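Local coordinates for outer membrane protein TP0453 (Treponema pallidum, PDB 3K8I) that alters membrane permeability at acidic pH, makes lipid vesicles leaky and might take part in ligand transport, at residues Ala4-Val9 against Ala114-Cys119; Thr55-Ala60 against Phe68-Ser73. One frame throughout, in Å; residues are numbered along the deposited sequence. Where two conformers were deposited one is given.

Contact 1: residues Ala4-Val9 against Ala114-Cys119; sequences AWKASV and APHFSC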
ATOM      1  N   ALA A   4       5.839  27.632 -42.142  1.00 80.70           N
ATOM      2  CA  ALA A   4       7.247  27.285 -41.919  1.00 79.02           C
ATOM      3  C   ALA A   4       7.522  26.986 -40.446  1.00 77.68           C
ATOM      4  O   ALA A   4       8.364  26.147 -40.122  1.00 77.87           O
ATOM      5  CB  ALA A   4       8.157  28.404 -42.413  1.00 78.80           C
ATOM      6  N   TRP A   5       6.810  27.688 -39.567  1.00 76.05           N
ATOM      7  CA  TRP A   5       6.852  27.436 -38.128  1.00 74.96           C
ATOM      8  C   TRP A   5       6.265  26.066 -37.792  1.00 73.41           C
ATOM      9  O   TRP A   5       6.707  25.402 -36.852  1.00 73.48           O
ATOM     10  CB  TRP A   5       6.084  28.525 -37.373  1.00 75.31           C
ATOM     11  CG  TRP A   5       4.633  28.636 -37.771  1.00 75.81           C
ATOM     12  CD1 TRP A   5       4.115  29.381 -38.795  1.00 76.11           C
ATOM     13  CD2 TRP A   5       3.519  27.980 -37.152  1.00 75.41           C
ATOM     14  NE1 TRP A   5       2.750  29.229 -38.852  1.00 73.68           N
ATOM     15  CE2 TRP A   5       2.357  28.376 -37.855  1.00 74.32           C
ATOM     16  CE3 TRP A   5       3.390  27.096 -36.073  1.00 73.77           C
ATOM     17  CZ2 TRP A   5       1.084  27.919 -37.510  1.00 73.24           C
ATOM     18  CZ3 TRP A   5       2.125  26.643 -35.733  1.00 72.22           C
ATOM     19  CH2 TRP A   5       0.988  27.057 -36.449  1.00 72.06           C
ATOM     20  N   LYS A   6       5.276  25.655 -38.582  1.00 70.93           N
ATOM     21  CA  LYS A   6       4.546  24.416 -38.356  1.00 68.82           C
ATOM     22  C   LYS A   6       5.378  23.181 -38.718  1.00 66.69           C
ATOM     23  O   LYS A   6       4.985  22.052 -38.414  1.00 66.01           O
ATOM     24  CB  LYS A   6       3.240  24.435 -39.154  1.00 69.18           C
ATOM     25  CG  LYS A   6       2.024  24.021 -38.350  1.00 71.32           C
ATOM     26  CD  LYS A   6       1.017  23.270 -39.204  1.00 75.91           C
ATOM     27  CE  LYS A   6       1.413  21.800 -39.364  1.00 77.17           C
ATOM     28  NZ  LYS A   6       0.448  21.045 -40.210  1.00 79.09           N
ATOM     29  N   ALA A   7       6.524  23.410 -39.365  1.00 64.66           N
ATOM     30  CA  ALA A   7       7.444  22.338 -39.751  1.00 62.50           C
ATOM     31  C   ALA A   7       8.042  21.636 -38.529  1.00 60.65           C
ATOM     32  O   ALA A   7       8.169  20.408 -38.511  1.00 61.70           O
ATOM     33  CB  ALA A   7       8.549  22.870 -40.665  1.00 61.47           C
ATOM     34  N   SER A   8       8.398  22.419 -37.515  1.00 56.36           N
ATOM     35  CA  SER A   8       9.019  21.888 -36.310  1.00 53.41           C
ATOM     36  C   SER A   8       8.510  22.596 -35.053  1.00 50.03           C
ATOM     37  O   SER A   8       9.191  23.454 -34.490  1.00 49.36           O
ATOM     38  CB  SER A   8      10.547  21.993 -36.409  1.00 54.23           C
ATOM     39  OG  SER A   8      11.044  21.212 -37.482  1.00 58.94           O
ATOM     40  N   VAL A   9       7.298  22.253 -34.624  1.00 47.03           N
ATOM     41  CA  VAL A   9       6.789  22.791 -33.370  1.00 43.10           C
ATOM     42  C   VAL A   9       7.266  21.910 -32.214  1.00 42.21           C
ATOM     43  O   VAL A   9       7.123  20.687 -32.232  1.00 41.43           O
ATOM     44  CB  VAL A   9       5.251  23.004 -33.376  1.00 43.58           C
ATOM     45  CG1 VAL A   9       4.766  23.528 -32.028  1.00 38.10           C
ATOM     46  CG2 VAL A   9       4.857  23.992 -34.474  1.00 42.62           C
ATOM     47  N   ALA A 114      -3.295  26.234 -35.308  1.00 26.29           N
ATOM     48  CA  ALA A 114      -3.344  25.392 -36.501  1.00 25.31           C
ATOM     49  C   ALA A 114      -4.190  24.184 -36.113  1.00 26.02           C
ATOM     50  O   ALA A 114      -4.381  23.937 -34.921  1.00 23.49           O
ATOM     51  CB  ALA A 114      -1.933  24.966 -36.927  1.00 25.90           C
ATOM     52  N   PRO A 115      -4.710  23.429 -37.105  1.00 26.19           N
ATOM     53  CA  PRO A 115      -5.709  22.415 -36.753  1.00 25.66           C
ATOM     54  C   PRO A 115      -5.195  21.251 -35.900  1.00 27.53           C
ATOM     55  O   PRO A 115      -5.997  20.584 -35.248  1.00 26.15           O
ATOM     56  CB  PRO A 115      -6.209  21.929 -38.119  1.00 27.60           C
ATOM     57  CG  PRO A 115      -5.867  23.071 -39.072  1.00 26.41           C
ATOM     58  CD  PRO A 115      -4.551  23.546 -38.565  1.00 24.31           C
ATOM     59  N   HIS A 116      -3.882  21.016 -35.882  1.00 29.37           N
ATOM     60  CA  HIS A 116      -3.330  19.904 -35.085  1.00 29.61           C
ATOM     61  C   HIS A 116      -2.931  20.247 -33.639  1.00 29.06           C
ATOM     62  O   HIS A 116      -2.521  19.362 -32.878  1.00 28.12           O
ATOM     63  CB  HIS A 116      -2.182  19.207 -35.817  1.00 29.86           C
ATOM     64  CG  HIS A 116      -2.534  18.775 -37.209  1.00 35.98           C
ATOM     65  ND1 HIS A 116      -3.796  18.348 -37.561  1.00 40.72           N
ATOM     66  CD2 HIS A 116      -1.786  18.701 -38.336  1.00 38.53           C
ATOM     67  CE1 HIS A 116      -3.815  18.043 -38.847  1.00 36.39           C
ATOM     68  NE2 HIS A 116      -2.607  18.244 -39.340  1.00 38.00           N
ATOM     69  N   PHE A 117      -3.069  21.510 -33.248  1.00 27.84           N
ATOM     70  CA  PHE A 117      -2.793  21.880 -31.857  1.00 28.13           C
ATOM     71  C   PHE A 117      -3.583  23.010 -31.246  1.00 25.03           C
ATOM     72  O   PHE A 117      -4.036  23.936 -31.918  1.00 26.56           O
ATOM     73  CB  PHE A 117      -1.297  22.100 -31.565  1.00 30.22           C
ATOM     74  CG  PHE A 117      -0.493  22.515 -32.745  1.00 32.63           C
ATOM     75  CD1 PHE A 117       0.322  21.591 -33.398  1.00 38.17           C
ATOM     76  CD2 PHE A 117      -0.524  23.825 -33.193  1.00 38.07           C
ATOM     77  CE1 PHE A 117       1.081  21.973 -34.495  1.00 45.13           C
ATOM     78  CE2 PHE A 117       0.230  24.217 -34.279  1.00 35.06           C
ATOM     79  CZ  PHE A 117       1.033  23.296 -34.937  1.00 40.65           C
ATOM     80  N   SER A 118      -3.693  22.887 -29.931  1.00 22.87           N
ATOM     81  CA  SER A 118      -4.375  23.835 -29.070  0.50 22.31           C
ATOM     82  C   SER A 118      -3.394  24.358 -28.015  1.00 22.06           C
ATOM     83  O   SER A 118      -2.510  23.618 -27.576  1.00 23.50           O
ATOM     84  CB  SER A 118      -5.525  23.123 -28.365  0.50 21.14           C
ATOM     85  OG  SER A 118      -5.046  21.986 -27.668  0.50 20.97           O
ATOM     86  N   CYS A 119      -3.566  25.618 -27.617  1.00 19.92           N
ATOM     87  CA  CYS A 119      -2.801  26.238 -26.552  1.00 20.84           C
ATOM     88  C   CYS A 119      -3.820  26.750 -25.561  1.00 21.82           C
ATOM     89  O   CYS A 119      -4.763  27.446 -25.934  1.00 21.75           O
ATOM     90  CB  CYS A 119      -1.958  27.393 -27.080  1.00 20.11           C
ATOM     91  SG  CYS A 119      -0.637  26.848 -28.179  1.00 29.11           S
TER
HETATM   92  O   HOH W   1      -1.707  21.798 -37.907  1.00 43.31           O

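Contact 2: residues Thr55-Ala60 against Phe68-Ser73; sequences TAVYGA and FRLFGS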
ATOM      1  N   THR A  55      -4.060  13.571 -28.796  1.00 27.77           N
ATOM      2  CA  THR A  55      -2.983  12.595 -28.724  1.00 27.13           C
ATOM      3  C   THR A  55      -2.228  12.722 -27.398  1.00 25.45           C
ATOM      4  O   THR A  55      -2.087  11.736 -26.664  1.00 24.57           O
ATOM      5  CB  THR A  55      -2.042  12.749 -29.927  1.00 26.49           C
ATOM      6  OG1 THR A  55      -2.767  12.424 -31.115  1.00 31.64           O
ATOM      7  CG2 THR A  55      -0.855  11.815 -29.820  1.00 28.56           C
ATOM      8  N   ALA A  56      -1.765  13.935 -27.092  1.00 22.38           N
ATOM      9  CA  ALA A  56      -0.996  14.198 -25.877  1.00 21.78           C
ATOM     10  C   ALA A  56      -1.105  15.634 -25.390  1.00 22.08           C
ATOM     11  O   ALA A  56      -1.164  16.578 -26.185  1.00 23.17           O
ATOM     12  CB  ALA A  56       0.479  13.823 -26.079  1.00 21.53           C
ATOM     13  N   VAL A  57      -1.115  15.788 -24.071  1.00 20.65           N
ATOM     14  CA  VAL A  57      -1.061  17.102 -23.434  1.00 22.48           C
ATOM     15  C   VAL A  57       0.320  17.362 -22.812  1.00 22.25           C
ATOM     16  O   VAL A  57       0.874  16.500 -22.129  1.00 19.23           O
ATOM     17  CB  VAL A  57      -2.179  17.259 -22.350  1.00 21.12           C
ATOM     18  CG1 VAL A  57      -2.067  18.607 -21.650  1.00 23.09           C
ATOM     19  CG2 VAL A  57      -3.582  17.115 -22.988  1.00 24.40           C
ATOM     20  N   TYR A  58       0.867  18.546 -23.066  1.00 22.19           N
ATOM     21  CA  TYR A  58       2.077  19.010 -22.390  1.00 23.25           C
ATOM     22  C   TYR A  58       1.684  20.184 -21.511  1.00 24.50           C
ATOM     23  O   TYR A  58       1.006  21.112 -21.963  1.00 26.63           O
ATOM     24  CB  TYR A  58       3.151  19.432 -23.396  1.00 23.85           C
ATOM     25  CG  TYR A  58       3.416  18.397 -24.466  1.00 23.72           C
ATOM     26  CD1 TYR A  58       4.580  17.618 -24.446  1.00 18.11           C
ATOM     27  CD2 TYR A  58       2.488  18.184 -25.496  1.00 25.78           C
ATOM     28  CE1 TYR A  58       4.817  16.658 -25.444  1.00 27.37           C
ATOM     29  CE2 TYR A  58       2.705  17.228 -26.486  1.00 24.94           C
ATOM     30  CZ  TYR A  58       3.868  16.471 -26.463  1.00 27.21           C
ATOM     31  OH  TYR A  58       4.059  15.525 -27.455  1.00 24.28           O
ATOM     32  N   GLY A  59       2.089  20.133 -20.252  1.00 22.88           N
ATOM     33  CA  GLY A  59       1.676  21.136 -19.296  1.00 20.09           C
ATOM     34  C   GLY A  59       2.809  21.713 -18.489  1.00 19.05           C
ATOM     35  O   GLY A  59       3.859  21.087 -18.300  1.00 18.76           O
ATOM     36  N   ALA A  60       2.587  22.915 -17.986  1.00 18.39           N
ATOM     37  CA  ALA A  60       3.550  23.552 -17.098  1.00 18.52           C
ATOM     38  C   ALA A  60       2.802  24.415 -16.116  1.00 19.02           C
ATOM     39  O   ALA A  60       1.901  25.153 -16.499  1.00 19.89           O
ATOM     40  CB  ALA A  60       4.524  24.376 -17.876  1.00 19.02           C
ATOM     41  N   PHE A  68      -1.377  27.763 -15.280  1.00 20.63           N
ATOM     42  CA  PHE A  68      -1.075  26.512 -15.981  1.00 21.24           C
ATOM     43  C   PHE A  68      -1.107  26.813 -17.476  1.00 18.73           C
ATOM     44  O   PHE A  68      -2.035  27.450 -17.950  1.00 21.62           O
ATOM     45  CB  PHE A  68      -2.154  25.463 -15.727  1.00 22.26           C
ATOM     46  CG  PHE A  68      -2.297  25.046 -14.300  1.00 31.65           C
ATOM     47  CD1 PHE A  68      -1.920  23.763 -13.904  1.00 42.21           C
ATOM     48  CD2 PHE A  68      -2.843  25.914 -13.350  1.00 38.93           C
ATOM     49  CE1 PHE A  68      -2.063  23.353 -12.567  1.00 44.56           C
ATOM     50  CE2 PHE A  68      -2.994  25.520 -12.014  1.00 41.78           C
ATOM     51  CZ  PHE A  68      -2.601  24.235 -11.621  1.00 44.75           C
ATOM     52  N   ARG A  69      -0.104  26.370 -18.215  1.00 18.25           N
ATOM     53  CA  ARG A  69      -0.104  26.508 -19.679  1.00 20.25           C
ATOM     54  C   ARG A  69      -0.110  25.103 -20.262  1.00 19.82           C
ATOM     55  O   ARG A  69       0.723  24.282 -19.897  1.00 19.34           O
ATOM     56  CB  ARG A  69       1.099  27.331 -20.181  1.00 17.17           C
ATOM     57  CG  ARG A  69       1.252  28.721 -19.504  1.00 20.07           C
ATOM     58  CD  ARG A  69       2.324  29.593 -20.161  1.00 15.27           C
ATOM     59  NE  ARG A  69       2.754  30.682 -19.281  1.00 24.14           N
ATOM     60  CZ  ARG A  69       4.019  31.085 -19.125  1.00 23.00           C
ATOM     61  NH1 ARG A  69       4.300  32.083 -18.304  1.00 22.08           N
ATOM     62  NH2 ARG A  69       5.009  30.497 -19.788  1.00 19.81           N
ATOM     63  N   LEU A  70      -1.072  24.820 -21.146  1.00 21.41           N
ATOM     64  CA  LEU A  70      -1.173  23.504 -21.800  1.00 19.16           C
ATOM     65  C   LEU A  70      -0.998  23.612 -23.311  1.00 19.47           C
ATOM     66  O   LEU A  70      -1.511  24.521 -23.942  1.00 18.38           O
ATOM     67  CB  LEU A  70      -2.535  22.877 -21.533  1.00 17.64           C
ATOM     68  CG  LEU A  70      -2.912  22.174 -20.223  1.00 25.85           C
ATOM     69  CD1 LEU A  70      -2.130  22.630 -19.011  1.00 26.83           C
ATOM     70  CD2 LEU A  70      -4.439  22.288 -19.991  1.00 28.83           C
ATOM     71  N   PHE A  71      -0.281  22.658 -23.884  1.00 19.69           N
ATOM     72  CA  PHE A  71      -0.225  22.512 -25.316  1.00 19.96           C
ATOM     73  C   PHE A  71      -0.820  21.146 -25.621  1.00 21.15           C
ATOM     74  O   PHE A  71      -0.288  20.139 -25.184  1.00 21.16           O
ATOM     75  CB  PHE A  71       1.219  22.610 -25.795  1.00 18.87           C
ATOM     76  CG  PHE A  71       1.386  22.413 -27.269  1.00 17.01           C
ATOM     77  CD1 PHE A  71       1.664  23.500 -28.089  1.00 20.84           C
ATOM     78  CD2 PHE A  71       1.242  21.146 -27.846  1.00  9.62           C
ATOM     79  CE1 PHE A  71       1.826  23.334 -29.481  1.00 22.63           C
ATOM     80  CE2 PHE A  71       1.412  20.965 -29.214  1.00 19.12           C
ATOM     81  CZ  PHE A  71       1.700  22.062 -30.036  1.00 15.52           C
ATOM     82  N   GLY A  72      -1.943  21.132 -26.338  1.00 20.99           N
ATOM     83  CA  GLY A  72      -2.600  19.903 -26.741  1.00 21.12           C
ATOM     84  C   GLY A  72      -2.247  19.551 -28.174  1.00 22.60           C
ATOM     85  O   GLY A  72      -2.489  20.328 -29.089  1.00 22.78           O
ATOM     86  N   SER A  73      -1.642  18.392 -28.371  1.00 21.63           N
ATOM     87  CA  SER A  73      -1.424  17.910 -29.722  1.00 23.01           C
ATOM     88  C   SER A  73      -2.591  16.998 -30.089  1.00 22.04           C
ATOM     89  O   SER A  73      -2.944  16.091 -29.333  1.00 20.89           O
ATOM     90  CB  SER A  73      -0.114  17.152 -29.815  1.00 21.35           C
ATOM     91  OG  SER A  73      -0.027  16.509 -31.064  1.00 24.06           O
TER

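Contact 1: residues Ala4-Val9 against Ala114-Cys119
Trp5 and Phe117 meet rim to rim. Trp5 CZ3 lies 3.4 Å from Phe117 CE2, and neither ring covers the face of the other. The ring planes are inclined at 62°, and the two side chains run past each other in opposite directions. Trp5 CH2 reaches Ala114 CB at 3.6 Å. Two more residues flank the phenylalanine: Lys6 CG comes to the ring edge, 3.6 Å from Phe117 CZ, and Val9 CG2 lies 3.9 Å from the same atom, obliquely to the ring. Lys6 CB lies 4.0 Å above the Trp5 ring, over its centre. The contact joins the loop before helix 11-15 to the start of strand 117-123, near the protein surface. Here Ala114 to Phe117 form a type I beta turn, closed by the bond from Phe117 N to Ala114 O (3.2 Å). The Lys6 chain bends at chi2 and chi3 (chi3 81°), and its NZ ends 3.7 Å from His116 CD2. A water accepts a bond from His116 N at 3.1 Å and a weak one from Lys6 NZ. No direct hydrogen bond joins the two segments. Further out, Leu137 touches Trp5.

Contact 2: residues Thr55-Ala60 against Phe68-Ser73
Ser73 O is gripped by two successive backbone N-H groups. Thr55 N donates the stronger bond at 2.8 Å, in the carbonyl plane; Ala56 N adds a weak one at 3.3 Å. Two residues thus face one, which makes a classic beta bulge at the corner the chain turns at Thr55. Beyond it the pairing is regular. Tyr58 and Phe71 form a hydrogen-bonded pair, with Phe71 N to Tyr58 O at 2.8 Å and the return bond from Tyr58 N nearly straight (173°). Ala60 and Arg69 pair in the same way. These are the two strands of an antiparallel beta hairpin, 54-62 and 67-74, within the beta-half-barrel. The side chains of Tyr58 and Phe71 lie side by side on one face, with their CD2 atoms 4.0 Å apart. Tyr58 CG is anti to its carbonyl carbon (chi1 -50°), which brings the ring edge to Phe71 O, 3.4 Å from Tyr58 CD2. On the other face Val57 CG1 meets Leu70 CG at 3.9 Å, and Leu70 CD1 passes 4.1 Å from Gly59 CA. Tyr58 OH and Ser73 OG are both hydrogen-bonded to the carboxylate of Glu156. The end of the Arg69 side chain leads away from residues 55-60; NE makes a salt bridge with Glu67 and NH2 a hydrogen bond to Val15 O. Pro11 and Val14 of helix 11-15 touch Phe71.

In the fold
The centres of the two contacts are about 13 Å apart. Strand 117-123 of contact 1 lies beside strand 67-74 of contact 2, and a probable hydrogen bond from Gly72 N to Ser118 O (2.8 Å) joins them. In chain order, residues 4-9 come first, then both strands of the hairpin, then residues 114-119. Contact 2 is buried, about 6 Å from the centre of the chain; contact 1 is at the surface, about 18 Å out. Phe71 is shared: its CZ lies 3.4 Å from Phe117 CB, and Val9 touches it too. Pro11 touches both Tyr58 and Phe71, so helix 11-15 and the loop before it lie against the hairpin face that carries these rings.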